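PDB 2H2Y: ubiquitin-conjugating enzyme from Plasmodium falciparum 3D7, which probably acts as a ubiquitin-conjugating (E2) enzyme, with this chain as the UBC domain of a longer protein, passing activated ubiquitin on towards protein targets. Local coordinates for residues N20-I25 against N48-I53; K10-K15 against E28-L33; R6-H11 against T41-P46. One frame throughout, in Å; residues are numbered along the deposited sequence.

Interaction 1: N20-I25 against N48-I53; sequences NANYRI and NIRIWI
The first turn of helix 21-34 packs its A21, N22 and I25 against I49, R50 and W52, in a mixed contact, apolar at I25, I49 and W52 and polar at N22 and R50, with the start of strand 51-57 and the type I turn N48-I51 that leads into it. I25 is the centre of the contact. Its two branches divide the work: CG2 lies 3.8 Å from CG1 of I49, the two side chains sliding past each other in opposite directions, while CD1 reaches CD of R50. The R50 chain is bent at chi2 (-59°), and its guanidinium ends beside the first turn, with A21 CB over one face, 3.9 Å from NH2. N22 meets the same group at its edge, amide and guanidinium planes 77° apart. On the far end, W52 presents the edge of its ring, CZ2 being 3.6 Å from the backbone O of I25. A weak hydrogen bond from W52 NE1 to I49 O (2.8 Å) ties the indole back to the turn, and F75 packs edge-to-face with it. W52 is this protein's residue at a junction typical of the UBC fold, the N-terminal helix packed on the antiparallel meander.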
ATOM      1  N   ASN A  20      18.454   4.653  -8.908  1.00 64.04           N
ATOM      2  CA  ASN A  20      17.321   5.575  -8.845  1.00 62.68           C
ATOM      3  C   ASN A  20      16.168   5.137  -7.965  1.00 60.83           C
ATOM      4  O   ASN A  20      16.079   3.975  -7.575  1.00 61.07           O
ATOM      5  CB  ASN A  20      16.798   5.836 -10.249  1.00 65.46           C
ATOM      6  CG  ASN A  20      17.732   6.699 -11.049  1.00 67.67           C
ATOM      7  OD1 ASN A  20      17.542   6.902 -12.250  1.00 70.25           O
ATOM      8  ND2 ASN A  20      18.756   7.228 -10.383  1.00 67.43           N
ATOM      9  N   ALA A  21      15.282   6.089  -7.673  1.00 58.09           N
ATOM     10  CA  ALA A  21      14.107   5.849  -6.834  1.00 55.42           C
ATOM     11  C   ALA A  21      13.196   4.778  -7.427  1.00 53.13           C
ATOM     12  O   ALA A  21      12.623   3.966  -6.695  1.00 53.00           O
ATOM     13  CB  ALA A  21      13.327   7.151  -6.638  1.00 54.99           C
ATOM     14  N   ASN A  22      13.062   4.782  -8.751  1.00 48.72           N
ATOM     15  CA  ASN A  22      12.226   3.799  -9.425  1.00 45.02           C
ATOM     16  C   ASN A  22      12.731   2.387  -9.155  1.00 41.25           C
ATOM     17  O   ASN A  22      11.941   1.466  -8.954  1.00 38.53           O
ATOM     18  CB  ASN A  22      12.193   4.078 -10.926  1.00 48.26           C
ATOM     19  CG  ASN A  22      11.176   5.150 -11.295  1.00 49.92           C
ATOM     20  OD1 ASN A  22      11.173   5.673 -12.414  1.00 50.95           O
ATOM     21  ND2 ASN A  22      10.297   5.470 -10.354  1.00 47.96           N
ATOM     22  N   TYR A  23      14.050   2.226  -9.138  1.00 39.17           N
ATOM     23  CA  TYR A  23      14.661   0.932  -8.873  1.00 36.28           C
ATOM     24  C   TYR A  23      14.088   0.347  -7.588  1.00 35.27           C
ATOM     25  O   TYR A  23      13.510  -0.738  -7.590  1.00 35.25           O
ATOM     26  CB  TYR A  23      16.175   1.087  -8.758  1.00 34.46           C
ATOM     27  CG  TYR A  23      16.913  -0.185  -8.376  1.00 34.82           C
ATOM     28  CD1 TYR A  23      16.947  -0.624  -7.052  1.00 34.08           C
ATOM     29  CD2 TYR A  23      17.586  -0.942  -9.340  1.00 34.79           C
ATOM     30  CE1 TYR A  23      17.630  -1.775  -6.690  1.00 35.26           C
ATOM     31  CE2 TYR A  23      18.277  -2.101  -8.990  1.00 34.40           C
ATOM     32  CZ  TYR A  23      18.292  -2.510  -7.663  1.00 36.30           C
ATOM     33  OH  TYR A  23      18.958  -3.659  -7.301  1.00 37.64           O
ATOM     34  N   ARG A  24      14.251   1.072  -6.489  1.00 33.68           N
ATOM     35  CA  ARG A  24      13.730   0.625  -5.206  1.00 31.17           C
ATOM     36  C   ARG A  24      12.219   0.381  -5.274  1.00 29.36           C
ATOM     37  O   ARG A  24      11.715  -0.575  -4.692  1.00 29.47           O
ATOM     38  CB  ARG A  24      14.049   1.663  -4.129  1.00 30.75           C
ATOM     39  CG  ARG A  24      13.372   1.423  -2.798  1.00 27.13           C
ATOM     40  CD  ARG A  24      13.571   0.005  -2.329  1.00 27.47           C
ATOM     41  NE  ARG A  24      12.952  -0.203  -1.027  1.00 29.89           N
ATOM     42  CZ  ARG A  24      13.376   0.369   0.094  1.00 30.39           C
ATOM     43  NH1 ARG A  24      14.420   1.186   0.068  1.00 27.98           N
ATOM     44  NH2 ARG A  24      12.755   0.115   1.239  1.00 32.53           N
ATOM     45  N   ILE A  25      11.499   1.246  -5.984  1.00 28.01           N
ATOM     46  CA  ILE A  25      10.058   1.089  -6.117  1.00 27.38           C
ATOM     47  C   ILE A  25       9.757  -0.219  -6.831  1.00 28.11           C
ATOM     48  O   ILE A  25       8.877  -0.981  -6.424  1.00 26.31           O
ATOM     49  CB  ILE A  25       9.437   2.279  -6.897  1.00 28.39           C
ATOM     50  CG1 ILE A  25       9.347   3.494  -5.978  1.00 27.47           C
ATOM     51  CG2 ILE A  25       8.044   1.928  -7.411  1.00 29.24           C
ATOM     52  CD1 ILE A  25       9.003   4.767  -6.697  1.00 29.61           C
ATOM     53  N   ASN A  48       3.450   5.024 -15.167  1.00 50.49           N
ATOM     54  CA  ASN A  48       3.814   5.731 -13.941  1.00 49.35           C
ATOM     55  C   ASN A  48       3.896   4.729 -12.797  1.00 48.41           C
ATOM     56  O   ASN A  48       2.887   4.441 -12.142  1.00 49.59           O
ATOM     57  CB  ASN A  48       2.778   6.804 -13.607  1.00 48.28           C
ATOM     58  CG  ASN A  48       3.232   7.710 -12.482  1.00 48.25           C
ATOM     59  OD1 ASN A  48       4.160   7.375 -11.739  1.00 48.75           O
ATOM     60  ND2 ASN A  48       2.576   8.861 -12.342  1.00 47.45           N
ATOM     61  N   ILE A  49       5.095   4.209 -12.548  1.00 44.10           N
ATOM     62  CA  ILE A  49       5.281   3.212 -11.500  1.00 40.04           C
ATOM     63  C   ILE A  49       5.143   3.798 -10.097  1.00 39.81           C
ATOM     64  O   ILE A  49       4.948   3.068  -9.122  1.00 37.31           O
ATOM     65  CB  ILE A  49       6.652   2.498 -11.659  1.00 37.22           C
ATOM     66  CG1 ILE A  49       6.632   1.171 -10.907  1.00 35.88           C
ATOM     67  CG2 ILE A  49       7.775   3.374 -11.148  1.00 34.51           C
ATOM     68  CD1 ILE A  49       7.807   0.295 -11.217  1.00 33.38           C
ATOM     69  N   ARG A  50       5.217   5.123 -10.011  1.00 41.14           N
ATOM     70  CA  ARG A  50       5.108   5.841  -8.744  1.00 41.25           C
ATOM     71  C   ARG A  50       3.722   5.746  -8.108  1.00 41.55           C
ATOM     72  O   ARG A  50       3.578   5.946  -6.910  1.00 43.56           O
ATOM     73  CB  ARG A  50       5.444   7.322  -8.941  1.00 43.01           C
ATOM     74  CG  ARG A  50       6.810   7.613  -9.541  1.00 47.05           C
ATOM     75  CD  ARG A  50       7.922   7.057  -8.679  1.00 51.46           C
ATOM     76  NE  ARG A  50       9.243   7.482  -9.132  1.00 56.79           N
ATOM     77  CZ  ARG A  50       9.815   8.637  -8.806  1.00 59.28           C
ATOM     78  NH1 ARG A  50       9.182   9.493  -8.014  1.00 60.18           N
ATOM     79  NH2 ARG A  50      11.023   8.936  -9.269  1.00 61.01           N
ATOM     80  N   ILE A  51       2.702   5.441  -8.898  1.00 40.56           N
ATOM     81  CA  ILE A  51       1.346   5.370  -8.361  1.00 39.33           C
ATOM     82  C   ILE A  51       0.767   3.970  -8.285  1.00 38.34           C
ATOM     83  O   ILE A  51       0.609   3.310  -9.307  1.00 38.96           O
ATOM     84  CB  ILE A  51       0.363   6.211  -9.201  1.00 38.93           C
ATOM     85  CG1 ILE A  51       0.862   7.648  -9.325  1.00 37.48           C
ATOM     86  CG2 ILE A  51      -1.000   6.198  -8.550  1.00 37.83           C
ATOM     87  CD1 ILE A  51       0.089   8.458 -10.334  1.00 37.87           C
ATOM     88  N   TRP A  52       0.433   3.528  -7.077  1.00 37.17           N
ATOM     89  CA  TRP A  52      -0.161   2.207  -6.887  1.00 35.20           C
ATOM     90  C   TRP A  52      -1.528   2.344  -6.219  1.00 33.49           C
ATOM     91  O   TRP A  52      -1.794   3.310  -5.504  1.00 32.39           O
ATOM     92  CB  TRP A  52       0.680   1.323  -5.963  1.00 34.61           C
ATOM     93  CG  TRP A  52       2.076   1.017  -6.371  1.00 35.22           C
ATOM     94  CD1 TRP A  52       2.773   1.545  -7.419  1.00 34.45           C
ATOM     95  CD2 TRP A  52       2.986   0.166  -5.666  1.00 36.15           C
ATOM     96  NE1 TRP A  52       4.067   1.079  -7.404  1.00 35.76           N
ATOM     97  CE2 TRP A  52       4.225   0.231  -6.338  1.00 36.10           C
ATOM     98  CE3 TRP A  52       2.876  -0.642  -4.524  1.00 34.46           C
ATOM     99  CZ2 TRP A  52       5.351  -0.484  -5.906  1.00 35.39           C
ATOM    100  CZ3 TRP A  52       3.995  -1.351  -4.094  1.00 34.97           C
ATOM    101  CH2 TRP A  52       5.216  -1.265  -4.785  1.00 35.29           C
ATOM    102  N   ILE A  53      -2.386   1.358  -6.451  1.00 32.09           N
ATOM    103  CA  ILE A  53      -3.700   1.317  -5.837  1.00 30.30           C
ATOM    104  C   ILE A  53      -3.947  -0.114  -5.414  1.00 29.90           C
ATOM    105  O   ILE A  53      -4.107  -1.004  -6.248  1.00 30.07           O
ATOM    106  CB  ILE A  53      -4.819   1.760  -6.794  1.00 29.97           C
ATOM    107  CG1 ILE A  53      -4.787   3.279  -6.945  1.00 32.21           C
ATOM    108  CG2 ILE A  53      -6.171   1.337  -6.242  1.00 27.66           C
ATOM    109  CD1 ILE A  53      -5.910   3.839  -7.797  1.00 33.09           C
TER

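Interaction 2: K10-K15 against E28-L33; sequences KHIKTK and ELNNFL
I12 overlaps the amide of N30 and reaches on to the end of L33, laying one loop side chain over a partly exposed flank of helix 21-34. With CG1 set beside its backbone N (chi1 -50°), the two branches of I12 part: CG2 goes to the amide, 3.1 Å from N30 OD1, and the longer arm carries CD1 towards the next helical turn. There CD1 and L33 CD1 meet tip to tip, 3.5 Å apart. N30 comes at the isoleucine obliquely, its carboxamide oxygen lying against CG1 as well, at 3.5 Å, so a polar group here serves as a van der Waals surface. L29 fills the inner side, its CD2 at 4.3 Å from I12 CG1 and a little farther from CB of H11. L29 and L33, one turn apart and linked by the backbone bond from L33 N to L29 O, face the same side of the helix, and N30 beside them bends its amide in. In the UBC fold the first helix packs one side on the sheet; here L29 also touches I42, V44 and W52, whereas the preceding loop 10-15, which has no regular structure, covers part of what the sheet leaves over. Farther round the helix, E28 pairs with R24 in a salt bridge and accepts a hydrogen bond from the backbone N of I119. T7, from an earlier part of the same N-terminal chain, touches L33 too.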
ATOM      1  N   LYS A  10       3.435  -5.430 -16.535  1.00 64.28           N
ATOM      2  CA  LYS A  10       4.755  -5.348 -15.951  1.00 62.66           C
ATOM      3  C   LYS A  10       5.618  -4.104 -16.154  1.00 63.03           C
ATOM      4  O   LYS A  10       5.941  -3.705 -17.278  1.00 63.38           O
ATOM      5  CB  LYS A  10       5.559  -6.575 -16.380  1.00 61.49           C
ATOM      6  CG  LYS A  10       4.908  -7.901 -16.024  1.00 60.79           C
ATOM      7  CD  LYS A  10       3.729  -8.228 -16.923  1.00 59.92           C
ATOM      8  CE  LYS A  10       3.121  -9.565 -16.542  1.00 60.72           C
ATOM      9  NZ  LYS A  10       4.159 -10.633 -16.468  1.00 60.12           N
ATOM     10  N   HIS A  11       5.968  -3.501 -15.024  1.00 61.75           N
ATOM     11  CA  HIS A  11       6.869  -2.366 -14.963  1.00 57.94           C
ATOM     12  C   HIS A  11       8.086  -3.125 -14.449  1.00 58.12           C
ATOM     13  O   HIS A  11       9.169  -2.575 -14.267  1.00 58.04           O
ATOM     14  CB  HIS A  11       6.432  -1.357 -13.901  1.00 55.21           C
ATOM     15  CG  HIS A  11       5.418  -0.364 -14.372  1.00 52.32           C
ATOM     16  ND1 HIS A  11       4.093  -0.685 -14.574  1.00 51.84           N
ATOM     17  CD2 HIS A  11       5.530   0.959 -14.644  1.00 51.81           C
ATOM     18  CE1 HIS A  11       3.433   0.397 -14.947  1.00 52.11           C
ATOM     19  NE2 HIS A  11       4.281   1.408 -14.995  1.00 52.62           N
ATOM     20  N   ILE A  12       7.855  -4.411 -14.192  1.00 58.33           N
ATOM     21  CA  ILE A  12       8.872  -5.332 -13.710  1.00 58.14           C
ATOM     22  C   ILE A  12       9.892  -5.516 -14.818  1.00 58.61           C
ATOM     23  O   ILE A  12      11.073  -5.735 -14.562  1.00 57.80           O
ATOM     24  CB  ILE A  12       8.274  -6.711 -13.409  1.00 58.54           C
ATOM     25  CG1 ILE A  12       7.037  -6.568 -12.527  1.00 59.42           C
ATOM     26  CG2 ILE A  12       9.314  -7.586 -12.736  1.00 57.99           C
ATOM     27  CD1 ILE A  12       6.339  -7.880 -12.266  1.00 60.78           C
ATOM     28  N   LYS A  13       9.412  -5.441 -16.055  1.00 59.43           N
ATOM     29  CA  LYS A  13      10.268  -5.594 -17.220  1.00 59.06           C
ATOM     30  C   LYS A  13      11.270  -4.448 -17.282  1.00 57.52           C
ATOM     31  O   LYS A  13      12.460  -4.642 -17.045  1.00 56.32           O
ATOM     32  CB  LYS A  13       9.424  -5.611 -18.499  0.50 59.76           C
ATOM     33  N   THR A  14      10.774  -3.253 -17.590  1.00 56.40           N
ATOM     34  CA  THR A  14      11.621  -2.067 -17.704  1.00 56.44           C
ATOM     35  C   THR A  14      12.825  -2.080 -16.766  1.00 57.39           C
ATOM     36  O   THR A  14      12.703  -2.353 -15.574  1.00 57.31           O
ATOM     37  CB  THR A  14      10.803  -0.757 -17.487  1.00 54.33           C
ATOM     38  OG1 THR A  14      11.541   0.138 -16.646  1.00 51.88           O
ATOM     39  CG2 THR A  14       9.446  -1.056 -16.873  1.00 53.42           C
ATOM     40  N   LYS A  15      13.995  -1.800 -17.329  1.00 58.71           N
ATOM     41  CA  LYS A  15      15.226  -1.776 -16.558  1.00 59.69           C
ATOM     42  C   LYS A  15      15.425  -0.388 -15.960  1.00 60.44           C
ATOM     43  O   LYS A  15      15.580   0.593 -16.692  1.00 60.84           O
ATOM     44  CB  LYS A  15      16.417  -2.136 -17.454  1.00 59.35           C
ATOM     45  CG  LYS A  15      17.728  -2.277 -16.696  1.00 61.46           C
ATOM     46  CD  LYS A  15      18.877  -2.716 -17.591  1.00 62.68           C
ATOM     47  CE  LYS A  15      20.160  -2.882 -16.776  1.00 63.57           C
ATOM     48  NZ  LYS A  15      21.337  -3.274 -17.610  1.00 63.60           N
ATOM     49  N   GLU A  28      10.226  -3.017  -4.648  1.00 32.38           N
ATOM     50  CA  GLU A  28       9.101  -3.079  -3.719  1.00 32.86           C
ATOM     51  C   GLU A  28       7.857  -3.685  -4.356  1.00 34.41           C
ATOM     52  O   GLU A  28       7.071  -4.351  -3.674  1.00 35.66           O
ATOM     53  CB  GLU A  28       8.776  -1.687  -3.190  1.00 31.06           C
ATOM     54  CG  GLU A  28       9.832  -1.139  -2.258  1.00 33.10           C
ATOM     55  CD  GLU A  28       9.822  -1.807  -0.899  1.00 35.14           C
ATOM     56  OE1 GLU A  28      10.788  -1.599  -0.133  1.00 36.28           O
ATOM     57  OE2 GLU A  28       8.849  -2.527  -0.592  1.00 36.13           O
ATOM     58  N   LEU A  29       7.674  -3.455  -5.655  1.00 33.71           N
ATOM     59  CA  LEU A  29       6.520  -4.005  -6.358  1.00 33.53           C
ATOM     60  C   LEU A  29       6.619  -5.532  -6.389  1.00 34.74           C
ATOM     61  O   LEU A  29       5.677  -6.229  -5.993  1.00 34.64           O
ATOM     62  CB  LEU A  29       6.444  -3.457  -7.788  1.00 34.11           C
ATOM     63  CG  LEU A  29       5.315  -3.999  -8.682  1.00 33.94           C
ATOM     64  CD1 LEU A  29       3.952  -3.622  -8.119  1.00 29.97           C
ATOM     65  CD2 LEU A  29       5.473  -3.435 -10.082  1.00 33.14           C
ATOM     66  N   ASN A  30       7.768  -6.041  -6.849  1.00 35.60           N
ATOM     67  CA  ASN A  30       8.008  -7.486  -6.931  1.00 35.66           C
ATOM     68  C   ASN A  30       7.780  -8.171  -5.597  1.00 34.57           C
ATOM     69  O   ASN A  30       7.183  -9.249  -5.540  1.00 34.70           O
ATOM     70  CB  ASN A  30       9.429  -7.781  -7.410  1.00 36.43           C
ATOM     71  CG  ASN A  30       9.628  -7.427  -8.858  1.00 39.52           C
ATOM     72  OD1 ASN A  30       8.776  -7.726  -9.699  1.00 41.68           O
ATOM     73  ND2 ASN A  30      10.754  -6.794  -9.168  1.00 39.60           N
ATOM     74  N   ASN A  31       8.265  -7.564  -4.520  1.00 33.15           N
ATOM     75  CA  ASN A  31       8.045  -8.167  -3.226  1.00 33.14           C
ATOM     76  C   ASN A  31       6.555  -8.150  -2.928  1.00 31.71           C
ATOM     77  O   ASN A  31       6.032  -9.081  -2.315  1.00 29.39           O
ATOM     78  CB  ASN A  31       8.794  -7.422  -2.124  1.00 37.38           C
ATOM     79  CG  ASN A  31       8.323  -7.833  -0.730  1.00 40.29           C
ATOM     80  OD1 ASN A  31       7.337  -7.297  -0.204  1.00 40.87           O
ATOM     81  ND2 ASN A  31       9.010  -8.805  -0.137  1.00 41.24           N
ATOM     82  N   PHE A  32       5.864  -7.104  -3.376  1.00 28.00           N
ATOM     83  CA  PHE A  32       4.440  -7.008  -3.113  1.00 27.30           C
ATOM     84  C   PHE A  32       3.688  -8.141  -3.805  1.00 28.02           C
ATOM     85  O   PHE A  32       2.775  -8.735  -3.222  1.00 26.34           O
ATOM     86  CB  PHE A  32       3.890  -5.653  -3.559  1.00 25.98           C
ATOM     87  CG  PHE A  32       2.574  -5.309  -2.925  1.00 26.61           C
ATOM     88  CD1 PHE A  32       2.527  -4.573  -1.741  1.00 26.51           C
ATOM     89  CD2 PHE A  32       1.378  -5.768  -3.475  1.00 24.91           C
ATOM     90  CE1 PHE A  32       1.301  -4.296  -1.105  1.00 28.28           C
ATOM     91  CE2 PHE A  32       0.152  -5.500  -2.850  1.00 27.49           C
ATOM     92  CZ  PHE A  32       0.115  -4.762  -1.660  1.00 28.19           C
ATOM     93  N   LEU A  33       4.069  -8.439  -5.045  1.00 28.01           N
ATOM     94  CA  LEU A  33       3.437  -9.526  -5.795  1.00 28.66           C
ATOM     95  C   LEU A  33       3.756 -10.889  -5.151  1.00 29.94           C
ATOM     96  O   LEU A  33       2.897 -11.763  -5.074  1.00 29.64           O
ATOM     97  CB  LEU A  33       3.930  -9.532  -7.245  1.00 28.08           C
ATOM     98  CG  LEU A  33       3.676  -8.325  -8.147  1.00 26.91           C
ATOM     99  CD1 LEU A  33       4.449  -8.518  -9.424  1.00 26.63           C
ATOM    100  CD2 LEU A  33       2.199  -8.167  -8.450  1.00 27.01           C
TER

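Interaction 3: R6-H11 against T41-P46; sequences RTVEKH and TIDVHP
H11, E9 and V44 carry most of the contact between the irregular N-terminal chain and strand 40-44, the outermost strand on one side of the antiparallel sheet of the UBC fold. The chain passes this border without joining it: residues 8-11 run at 54° to residues 43-46, and the meeting is made by side chains, not by backbone pairing of the strand type. H11 does the most. Its imidazole and the V44 side chain come from opposite directions, and CG2 of V44 stops 3.3 Å from ring atom ND1, oblique to the ring. V44 is shared by several neighbours: it also touches L29 of helix 21-34 and W52 of the neighbouring strand. At the far end of the imidazole, CE1 lies 3.2 Å from the backbone O of H45, and P46 CA meets the ring edge near its plane. NE2 comes near the same carbonyl, but at a poor angle for a hydrogen bond.

E9 reaches across to P46, crossing it obliquely. Its CG stands between the backbone N and the carbonyl carbon (chi1 61°), and from there the extended chain brings OE2 to 3.2 Å from P46 CB, an apolar neighbour. The V44 carbonyl oxygen, 3.5 Å from OE2, is another acceptor, so the two are close without a hydrogen bond. Nearer the start of the segment, V8 crosses D43 at about a right angle, its CG1 3.4 Å from D43 OD1. H45 turns away from the N-terminal chain; its ND1 donates to the O of P46 (2.6 Å), sitting 47° out of the carbonyl plane.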
ATOM      1  N   ARG A   6      -0.532 -13.142  -9.118  1.00 55.07           N
ATOM      2  CA  ARG A   6      -0.499 -13.049 -10.582  1.00 57.41           C
ATOM      3  C   ARG A   6       0.161 -11.716 -10.974  1.00 58.49           C
ATOM      4  O   ARG A   6       1.011 -11.219 -10.243  1.00 61.94           O
ATOM      5  CB  ARG A   6      -1.932 -13.116 -11.131  1.00 56.96           C
ATOM      6  CG  ARG A   6      -2.058 -13.161 -12.650  1.00 57.35           C
ATOM      7  CD  ARG A   6      -1.449 -14.416 -13.242  1.00 58.46           C
ATOM      8  NH1 ARG A   6      -1.512 -15.479 -16.753  0.30 62.95           N
ATOM      9  NH2 ARG A   6      -0.716 -16.577 -14.904  0.30 62.10           N
ATOM     10  N   THR A   7      -0.227 -11.131 -12.103  1.00 59.77           N
ATOM     11  CA  THR A   7       0.360  -9.867 -12.543  1.00 60.05           C
ATOM     12  C   THR A   7      -0.321  -9.329 -13.798  1.00 60.47           C
ATOM     13  O   THR A   7      -0.243  -9.947 -14.857  1.00 61.46           O
ATOM     14  CB  THR A   7       1.852 -10.036 -12.866  1.00 60.83           C
ATOM     15  OG1 THR A   7       2.561 -10.452 -11.694  1.00 56.70           O
ATOM     16  CG2 THR A   7       2.433  -8.723 -13.355  1.00 61.88           C
ATOM     17  N   VAL A   8      -0.961  -8.167 -13.690  1.00 61.74           N
ATOM     18  CA  VAL A   8      -1.663  -7.561 -14.826  1.00 63.47           C
ATOM     19  C   VAL A   8      -0.736  -7.026 -15.929  1.00 64.42           C
ATOM     20  O   VAL A   8      -0.777  -7.488 -17.070  1.00 65.04           O
ATOM     21  CB  VAL A   8      -2.604  -6.422 -14.337  1.00 63.93           C
ATOM     22  CG1 VAL A   8      -1.813  -5.389 -13.538  1.00 63.18           C
ATOM     23  CG2 VAL A   8      -3.315  -5.772 -15.526  1.00 65.46           C
ATOM     24  N   GLU A   9       0.077  -6.035 -15.591  1.00 64.64           N
ATOM     25  CA  GLU A   9       1.021  -5.453 -16.539  1.00 64.51           C
ATOM     26  C   GLU A   9       2.344  -5.255 -15.799  1.00 64.62           C
ATOM     27  O   GLU A   9       2.375  -4.938 -14.598  1.00 62.07           O
ATOM     28  CB  GLU A   9       0.498  -4.126 -17.084  1.00 62.03           C
ATOM     29  CG  GLU A   9       0.278  -3.078 -16.021  1.00 63.55           C
ATOM     30  CD  GLU A   9      -0.618  -1.968 -16.503  1.00 64.17           C
ATOM     31  OE1 GLU A   9      -1.620  -2.279 -17.181  1.00 66.05           O
ATOM     32  OE2 GLU A   9      -0.335  -0.791 -16.201  1.00 63.67           O
ATOM     33  N   LYS A  10       3.435  -5.430 -16.535  1.00 64.28           N
ATOM     34  CA  LYS A  10       4.755  -5.348 -15.951  1.00 62.66           C
ATOM     35  C   LYS A  10       5.618  -4.104 -16.154  1.00 63.03           C
ATOM     36  O   LYS A  10       5.941  -3.705 -17.278  1.00 63.38           O
ATOM     37  CB  LYS A  10       5.559  -6.575 -16.380  1.00 61.49           C
ATOM     38  CG  LYS A  10       4.908  -7.901 -16.024  1.00 60.79           C
ATOM     39  CD  LYS A  10       3.729  -8.228 -16.923  1.00 59.92           C
ATOM     40  CE  LYS A  10       3.121  -9.565 -16.542  1.00 60.72           C
ATOM     41  NZ  LYS A  10       4.159 -10.633 -16.468  1.00 60.12           N
ATOM     42  N   HIS A  11       5.968  -3.501 -15.024  1.00 61.75           N
ATOM     43  CA  HIS A  11       6.869  -2.366 -14.963  1.00 57.94           C
ATOM     44  C   HIS A  11       8.086  -3.125 -14.449  1.00 58.12           C
ATOM     45  O   HIS A  11       9.169  -2.575 -14.267  1.00 58.04           O
ATOM     46  CB  HIS A  11       6.432  -1.357 -13.901  1.00 55.21           C
ATOM     47  CG  HIS A  11       5.418  -0.364 -14.372  1.00 52.32           C
ATOM     48  ND1 HIS A  11       4.093  -0.685 -14.574  1.00 51.84           N
ATOM     49  CD2 HIS A  11       5.530   0.959 -14.644  1.00 51.81           C
ATOM     50  CE1 HIS A  11       3.433   0.397 -14.947  1.00 52.11           C
ATOM     51  NE2 HIS A  11       4.281   1.408 -14.995  1.00 52.62           N
ATOM     52  N   THR A  41      -5.035  -7.069  -3.425  1.00 27.47           N
ATOM     53  CA  THR A  41      -4.661  -7.300  -4.813  1.00 28.50           C
ATOM     54  C   THR A  41      -3.972  -5.996  -5.176  1.00 31.69           C
ATOM     55  O   THR A  41      -3.862  -5.106  -4.329  1.00 33.89           O
ATOM     56  CB  THR A  41      -5.886  -7.514  -5.724  1.00 26.55           C
ATOM     57  OG1 THR A  41      -6.849  -6.477  -5.495  1.00 25.33           O
ATOM     58  CG2 THR A  41      -6.512  -8.874  -5.452  1.00 22.31           C
ATOM     59  N   ILE A  42      -3.498  -5.857  -6.407  1.00 32.88           N
ATOM     60  CA  ILE A  42      -2.828  -4.613  -6.750  1.00 34.35           C
ATOM     61  C   ILE A  42      -2.921  -4.231  -8.216  1.00 36.13           C
ATOM     62  O   ILE A  42      -3.311  -5.028  -9.062  1.00 36.33           O
ATOM     63  CB  ILE A  42      -1.340  -4.674  -6.351  1.00 31.73           C
ATOM     64  CG1 ILE A  42      -0.730  -3.272  -6.394  1.00 31.45           C
ATOM     65  CG2 ILE A  42      -0.597  -5.606  -7.287  1.00 27.66           C
ATOM     66  CD1 ILE A  42       0.689  -3.197  -5.888  1.00 34.43           C
ATOM     67  N   ASP A  43      -2.574  -2.987  -8.505  1.00 39.37           N
ATOM     68  CA  ASP A  43      -2.578  -2.500  -9.866  1.00 41.88           C
ATOM     69  C   ASP A  43      -1.898  -1.155  -9.905  1.00 42.21           C
ATOM     70  O   ASP A  43      -2.333  -0.224  -9.237  1.00 42.88           O
ATOM     71  CB  ASP A  43      -3.997  -2.371 -10.398  1.00 43.87           C
ATOM     72  CG  ASP A  43      -4.020  -1.916 -11.837  1.00 47.72           C
ATOM     73  OD1 ASP A  43      -3.138  -2.363 -12.608  1.00 47.38           O
ATOM     74  OD2 ASP A  43      -4.913  -1.121 -12.198  1.00 49.10           O
ATOM     75  N   VAL A  44      -0.819  -1.050 -10.672  1.00 44.22           N
ATOM     76  CA  VAL A  44      -0.111   0.214 -10.759  1.00 45.88           C
ATOM     77  C   VAL A  44      -0.535   0.974 -11.998  1.00 46.03           C
ATOM     78  O   VAL A  44      -0.998   0.397 -12.983  1.00 46.58           O
ATOM     79  CB  VAL A  44       1.428   0.035 -10.778  1.00 45.13           C
ATOM     80  CG1 VAL A  44       1.854  -0.891  -9.658  1.00 45.99           C
ATOM     81  CG2 VAL A  44       1.882  -0.488 -12.117  1.00 47.09           C
ATOM     82  N   HIS A  45      -0.384   2.286 -11.920  1.00 48.96           N
ATOM     83  CA  HIS A  45      -0.738   3.174 -13.006  1.00 51.14           C
ATOM     84  C   HIS A  45       0.130   2.849 -14.215  1.00 52.04           C
ATOM     85  O   HIS A  45       1.343   2.645 -14.091  1.00 52.60           O
ATOM     86  CB  HIS A  45      -0.501   4.619 -12.568  1.00 53.02           C
ATOM     87  CG  HIS A  45      -1.020   5.637 -13.532  1.00 57.31           C
ATOM     88  ND1 HIS A  45      -0.775   5.572 -14.886  1.00 58.94           N
ATOM     89  CD2 HIS A  45      -1.757   6.755 -13.334  1.00 58.84           C
ATOM     90  CE1 HIS A  45      -1.341   6.606 -15.483  1.00 60.53           C
ATOM     91  NE2 HIS A  45      -1.944   7.340 -14.564  1.00 60.20           N
ATOM     92  N   PRO A  46      -0.481   2.765 -15.403  1.00 52.77           N
ATOM     93  CA  PRO A  46       0.318   2.465 -16.597  1.00 52.87           C
ATOM     94  C   PRO A  46       1.087   3.732 -16.978  1.00 53.05           C
ATOM     95  O   PRO A  46       0.510   4.815 -17.028  1.00 53.12           O
ATOM     96  CB  PRO A  46      -0.738   2.079 -17.628  1.00 53.22           C
ATOM     97  CG  PRO A  46      -1.917   2.949 -17.227  1.00 52.62           C
ATOM     98  CD  PRO A  46      -1.920   2.831 -15.721  1.00 52.58           C
TER

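In the fold
The three contacts form one continuous layer at one side of the UBC domain. H11 joins interactions 2 and 3, whose centres are about 8 Å apart, and its CB also lies 3.4 Å from I49 CD1 of interaction 1. W52 of interaction 1 continues inward to interaction 2, with CH2 3.4 Å from the backbone N of L29, and so bridges the two contacts, both of which use helix 21-34. Interactions 1 and 3, about 12 Å between centres, are linked through the sheet itself: I51 O to H45 N (3.0 Å) is a probable backbone hydrogen bond. No ligand takes part; the cysteine expected to carry ubiquitin in E2 enzymes belongs to none of these segments.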